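Local coordinates for protein halohydrin dehalogenase (PDB 4IY1) that probably catalyses the reversible loss of halide from vicinal halohydrins to give epoxides, within a short-chain dehydrogenase/reductase fold engineered for biocatalysis, at residues S2-G14 against L70-A82. The protein carries 37 engineered substitutions. Numbering follows the deposited sequence.
Sequences STAIVTNVKHFGG and LGHVDILVSNDIA. Engineered in segment 70-82: Leu70 (natural residue Tyr), His72 (natural residue Gln), Ile75 (natural residue Val), Ala82 (natural residue Phe).
Asn79 is gripped on both ends of its carboxamide by the loop that follows strand 3-6. Its ND2 donates to Thr7 O, which lies close to the amide plane (7° out of it). The same ND2 reaches His11 O at 2.9 Å from above the carbonyl plane, on the opposite face from Gly14 N. OD1 accepts from Gly13 N, so both ends of the amide are engaged and a flip would set ND2 against that N-H. With CG anti to the backbone N (chi1 173°), the group reaches into the turns of residues 8-13. Asn79's main chain is held as well: its N reaches Thr7 OG1, which also binds a buried water, and its O receives Asn8 ND2 at 2.8 Å. Beside it, Ile81 CG2 packs 3.6 Å from Phe12 CB.

Strands 3-6 and 75-79 run parallel, their axes 8° apart, as neighbouring central strands of the Rossmann-type sheet. Ile5 bonds both ways, from N to Ile75 O and from O to Val77 N. On one face Ala4 CB touches CB of the engineered Ile75 at 3.7 Å; on the other, Ile5 CD1 packs on Val73 CG2, with helix 59-70 beyond.

The end near exposed Ser2 is more open. Asp74 OD1 accepts Thr3 N through its anti lone pair (2.9 Å), and a water joins that oxygen to His72 O.

This chemistry implies a join held by several directed bonds beyond Val6 and Val77, in turns corresponding to the glycine-rich cofactor loop of short-chain dehydrogenases/reductases, which in halohydrin dehalogenases no longer binds a nucleotide, whereas at the Ser2 end the Asp74 carboxylate is shared between Thr3 N, water and Arg122.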
loop_
_atom_site.group_PDB
_atom_site.type_symbol
_atom_site.label_atom_id
_atom_site.label_comp_id
_atom_site.label_asym_id
_atom_site.label_seq_id
_atom_site.Cartn_x
_atom_site.Cartn_y
_atom_site.Cartn_z
ATOM N N SER B 2 -3.487 -30.421 18.299
ATOM C CA SER B 2 -3.508 -28.979 17.969
ATOM C C SER B 2 -4.760 -28.319 18.513
ATOM O O SER B 2 -5.858 -28.850 18.380
ATOM C CB SER B 2 -3.413 -28.780 16.458
ATOM O OG SER B 2 -3.506 -27.401 16.126
ATOM N N THR B 3 -4.569 -27.190 19.187
ATOM C CA THR B 3 -5.634 -26.509 19.927
ATOM C C THR B 3 -5.762 -25.071 19.423
ATOM O O THR B 3 -4.751 -24.381 19.254
ATOM C CB THR B 3 -5.293 -26.431 21.435
ATOM O OG1 THR B 3 -5.096 -27.751 21.969
ATOM C CG2 THR B 3 -6.415 -25.748 22.210
ATOM N N ALA B 4 -6.990 -24.608 19.224
ATOM C CA ALA B 4 -7.208 -23.269 18.680
ATOM C C ALA B 4 -8.237 -22.578 19.550
ATOM O O ALA B 4 -8.974 -23.250 20.269
ATOM C CB ALA B 4 -7.712 -23.348 17.236
ATOM N N ILE B 5 -8.183 -21.243 19.581
ATOM C CA ILE B 5 -9.212 -20.397 20.199
ATOM C C ILE B 5 -9.727 -19.417 19.183
ATOM O O ILE B 5 -8.946 -18.693 18.557
ATOM C CB ILE B 5 -8.638 -19.506 21.308
ATOM C CG1 ILE B 5 -7.854 -20.326 22.306
ATOM C CG2 ILE B 5 -9.735 -18.694 21.984
ATOM C CD1 ILE B 5 -6.981 -19.461 23.182
ATOM N N VAL B 6 -11.043 -19.298 19.123
ATOM C CA VAL B 6 -11.697 -18.284 18.309
ATOM C C VAL B 6 -12.559 -17.482 19.274
ATOM O O VAL B 6 -13.211 -18.054 20.147
ATOM C CB VAL B 6 -12.605 -18.944 17.227
ATOM C CG1 VAL B 6 -13.321 -17.899 16.386
ATOM C CG2 VAL B 6 -11.819 -19.900 16.354
ATOM N N THR B 7 -12.420 -16.167 19.231
ATOM C CA THR B 7 -13.153 -15.289 20.108
ATOM C C THR B 7 -14.433 -14.852 19.421
ATOM O O THR B 7 -14.542 -14.915 18.179
ATOM C CB THR B 7 -12.315 -14.026 20.478
ATOM O OG1 THR B 7 -11.954 -13.299 19.279
ATOM C CG2 THR B 7 -11.034 -14.439 21.235
ATOM N N ASN B 8 -15.357 -14.317 20.212
ATOM C CA ASN B 8 -16.599 -13.776 19.694
ATOM C C ASN B 8 -17.269 -14.719 18.693
ATOM O O ASN B 8 -17.702 -14.317 17.618
ATOM C CB ASN B 8 -16.363 -12.380 19.096
ATOM C CG ASN B 8 -15.960 -11.354 20.154
ATOM O OD1 ASN B 8 -16.499 -11.337 21.265
ATOM N ND2 ASN B 8 -14.984 -10.525 19.829
ATOM N N VAL B 9 -17.373 -15.985 19.069
ATOM C CA VAL B 9 -17.582 -17.037 18.100
ATOM C C VAL B 9 -18.927 -16.932 17.389
ATOM O O VAL B 9 -19.068 -17.410 16.272
ATOM C CB VAL B 9 -17.389 -18.436 18.711
ATOM C CG1 VAL B 9 -18.580 -18.798 19.599
ATOM C CG2 VAL B 9 -17.209 -19.466 17.607
ATOM N N LYS B 10 -19.863 -16.188 17.969
ATOM C CA LYS B 10 -21.205 -16.046 17.384
ATOM C C LYS B 10 -21.311 -14.943 16.346
ATOM O O LYS B 10 -22.389 -14.728 15.793
ATOM C CB LYS B 10 -22.246 -15.810 18.470
ATOM C CG LYS B 10 -22.433 -17.001 19.419
ATOM C CD LYS B 10 -23.447 -16.659 20.508
ATOM C CE LYS B 10 -24.126 -17.904 21.073
ATOM N NZ LYS B 10 -24.993 -17.577 22.247
ATOM N N HIS B 11 -20.221 -14.224 16.095
ATOM C CA HIS B 11 -20.299 -13.054 15.214
ATOM C C HIS B 11 -19.193 -12.999 14.210
ATOM O O HIS B 11 -18.134 -13.630 14.399
ATOM C CB HIS B 11 -20.311 -11.765 16.028
ATOM C CG HIS B 11 -21.268 -11.789 17.196
ATOM N ND1 HIS B 11 -22.561 -11.418 17.081
ATOM C CD2 HIS B 11 -21.065 -12.100 18.544
ATOM C CE1 HIS B 11 -23.168 -11.536 18.282
ATOM N NE2 HIS B 11 -22.252 -11.970 19.170
ATOM N N PHE B 12 -19.375 -12.130 13.211
ATOM C CA PHE B 12 -18.315 -11.771 12.257
ATOM C C PHE B 12 -17.707 -13.033 11.661
ATOM O O PHE B 12 -18.401 -13.779 10.980
ATOM C CB PHE B 12 -17.249 -10.878 12.939
ATOM C CG PHE B 12 -16.388 -10.062 11.970
ATOM C CD1 PHE B 12 -16.758 -9.884 10.632
ATOM C CD2 PHE B 12 -15.224 -9.450 12.417
ATOM C CE1 PHE B 12 -16.002 -9.083 9.775
ATOM C CE2 PHE B 12 -14.443 -8.678 11.565
ATOM C CZ PHE B 12 -14.845 -8.467 10.248
ATOM N N GLY B 13 -16.414 -13.278 11.919
ATOM C CA GLY B 13 -15.722 -14.432 11.344
ATOM C C GLY B 13 -15.809 -15.670 12.205
ATOM O O GLY B 13 -15.168 -16.691 11.919
ATOM N N GLY B 14 -16.502 -15.541 13.338
ATOM C CA GLY B 14 -16.462 -16.560 14.381
ATOM C C GLY B 14 -16.790 -17.990 13.952
ATOM O O GLY B 14 -15.974 -18.897 14.145
ATOM N N LEU B 70 -7.164 -27.900 27.650
ATOM C CA LEU B 70 -6.990 -28.488 26.314
ATOM C C LEU B 70 -5.557 -28.669 25.884
ATOM O O LEU B 70 -5.314 -29.173 24.802
ATOM C CB LEU B 70 -7.746 -27.693 25.238
ATOM C CG LEU B 70 -9.269 -27.610 25.415
ATOM C CD1 LEU B 70 -9.950 -26.767 24.334
ATOM C CD2 LEU B 70 -9.871 -29.004 25.465
ATOM N N GLY B 71 -4.605 -28.234 26.697
ATOM C CA GLY B 71 -3.199 -28.464 26.384
ATOM C C GLY B 71 -2.299 -27.236 26.311
ATOM O O GLY B 71 -1.380 -27.088 27.120
ATOM N N HIS B 72 -2.529 -26.382 25.319
ATOM C CA HIS B 72 -1.532 -25.408 24.862
ATOM C C HIS B 72 -2.027 -24.866 23.584
ATOM O O HIS B 72 -2.348 -25.629 22.672
ATOM C CB HIS B 72 -0.180 -26.074 24.588
ATOM C CG HIS B 72 0.872 -25.778 25.636
ATOM N ND1 HIS B 72 1.907 -26.615 25.887
ATOM C CD2 HIS B 72 0.992 -24.721 26.550
ATOM C CE1 HIS B 72 2.665 -26.104 26.879
ATOM N NE2 HIS B 72 2.102 -24.944 27.283
ATOM N N VAL B 73 -2.009 -23.548 23.451
ATOM C CA VAL B 73 -2.676 -22.902 22.330
ATOM C C VAL B 73 -1.763 -22.873 21.100
ATOM O O VAL B 73 -0.632 -22.396 21.160
ATOM C CB VAL B 73 -3.145 -21.482 22.706
ATOM C CG1 VAL B 73 -3.799 -20.795 21.524
ATOM C CG2 VAL B 73 -4.080 -21.532 23.901
ATOM N N ASP B 74 -2.204 -23.510 20.026
ATOM C CA ASP B 74 -1.422 -23.517 18.797
ATOM C C ASP B 74 -1.924 -22.412 17.888
ATOM O O ASP B 74 -1.178 -21.883 17.076
ATOM C CB ASP B 74 -1.529 -24.871 18.097
ATOM C CG ASP B 74 -0.918 -26.006 18.919
ATOM O OD1 ASP B 74 -1.682 -26.783 19.520
ATOM O OD2 ASP B 74 0.318 -26.161 18.912
ATOM N N ILE B 75 -3.210 -22.112 17.976
ATOM C CA ILE B 75 -3.809 -21.123 17.095
ATOM C C ILE B 75 -4.675 -20.135 17.841
ATOM O O ILE B 75 -5.591 -20.528 18.577
ATOM C CB ILE B 75 -4.631 -21.792 15.968
ATOM C CG1 ILE B 75 -3.738 -22.702 15.117
ATOM C CG2 ILE B 75 -5.241 -20.742 15.067
ATOM C CD1 ILE B 75 -4.407 -24.020 14.766
ATOM N N LEU B 76 -4.392 -18.846 17.644
ATOM C CA LEU B 76 -5.263 -17.803 18.136
ATOM C C LEU B 76 -5.962 -17.160 16.949
ATOM O O LEU B 76 -5.309 -16.648 16.038
ATOM C CB LEU B 76 -4.430 -16.732 18.853
ATOM C CG LEU B 76 -5.110 -15.404 19.205
ATOM C CD1 LEU B 76 -6.299 -15.638 20.151
ATOM C CD2 LEU B 76 -4.084 -14.423 19.838
ATOM N N VAL B 77 -7.284 -17.135 16.973
ATOM C CA VAL B 77 -8.018 -16.309 16.039
ATOM C C VAL B 77 -8.710 -15.206 16.811
ATOM O O VAL B 77 -9.674 -15.463 17.552
ATOM C CB VAL B 77 -9.067 -17.109 15.236
ATOM C CG1 VAL B 77 -9.769 -16.202 14.244
ATOM C CG2 VAL B 77 -8.424 -18.287 14.546
ATOM N N SER B 78 -8.147 -13.998 16.726
ATOM C CA SER B 78 -8.744 -12.853 17.358
ATOM C C SER B 78 -9.765 -12.219 16.444
ATOM O O SER B 78 -9.425 -11.473 15.506
ATOM C CB SER B 78 -7.678 -11.855 17.825
ATOM O OG SER B 78 -8.214 -10.932 18.744
ATOM N N ASN B 79 -11.018 -12.576 16.695
ATOM C CA ASN B 79 -12.166 -12.200 15.870
ATOM C C ASN B 79 -12.852 -11.021 16.529
ATOM O O ASN B 79 -13.722 -11.182 17.386
ATOM C CB ASN B 79 -13.116 -13.409 15.746
ATOM C CG ASN B 79 -14.433 -13.077 15.055
ATOM O OD1 ASN B 79 -14.458 -12.582 13.929
ATOM N ND2 ASN B 79 -15.542 -13.398 15.718
ATOM N N ASP B 80 -12.376 -9.825 16.218
ATOM C CA ASP B 80 -12.747 -8.653 16.968
ATOM C C ASP B 80 -13.918 -7.869 16.383
ATOM O O ASP B 80 -14.036 -7.692 15.162
ATOM C CB ASP B 80 -11.529 -7.759 17.180
ATOM C CG ASP B 80 -10.505 -8.399 18.110
ATOM O OD1 ASP B 80 -10.859 -8.711 19.281
ATOM O OD2 ASP B 80 -9.419 -8.749 17.611
ATOM N N ILE B 81 -14.803 -7.414 17.264
ATOM C CA ILE B 81 -16.032 -6.776 16.832
ATOM C C ILE B 81 -16.278 -5.543 17.661
ATOM O O ILE B 81 -15.781 -5.432 18.778
ATOM C CB ILE B 81 -17.239 -7.734 16.927
ATOM C CG1 ILE B 81 -17.396 -8.214 18.382
ATOM C CG2 ILE B 81 -16.989 -8.949 16.023
ATOM C CD1 ILE B 81 -18.633 -9.040 18.649
ATOM N N ALA B 82 -16.903 -4.549 17.048
ATOM C CA ALA B 82 -17.409 -3.418 17.789
ATOM C C ALA B 82 -18.459 -2.765 16.954
ATOM O O ALA B 82 -18.410 -2.842 15.718
ATOM C CB ALA B 82 -16.294 -2.433 18.101
HETATM O O HOH W 1 -1.821 -28.216 22.031
HETATM O O HOH W 2 -10.783 -11.084 19.989
#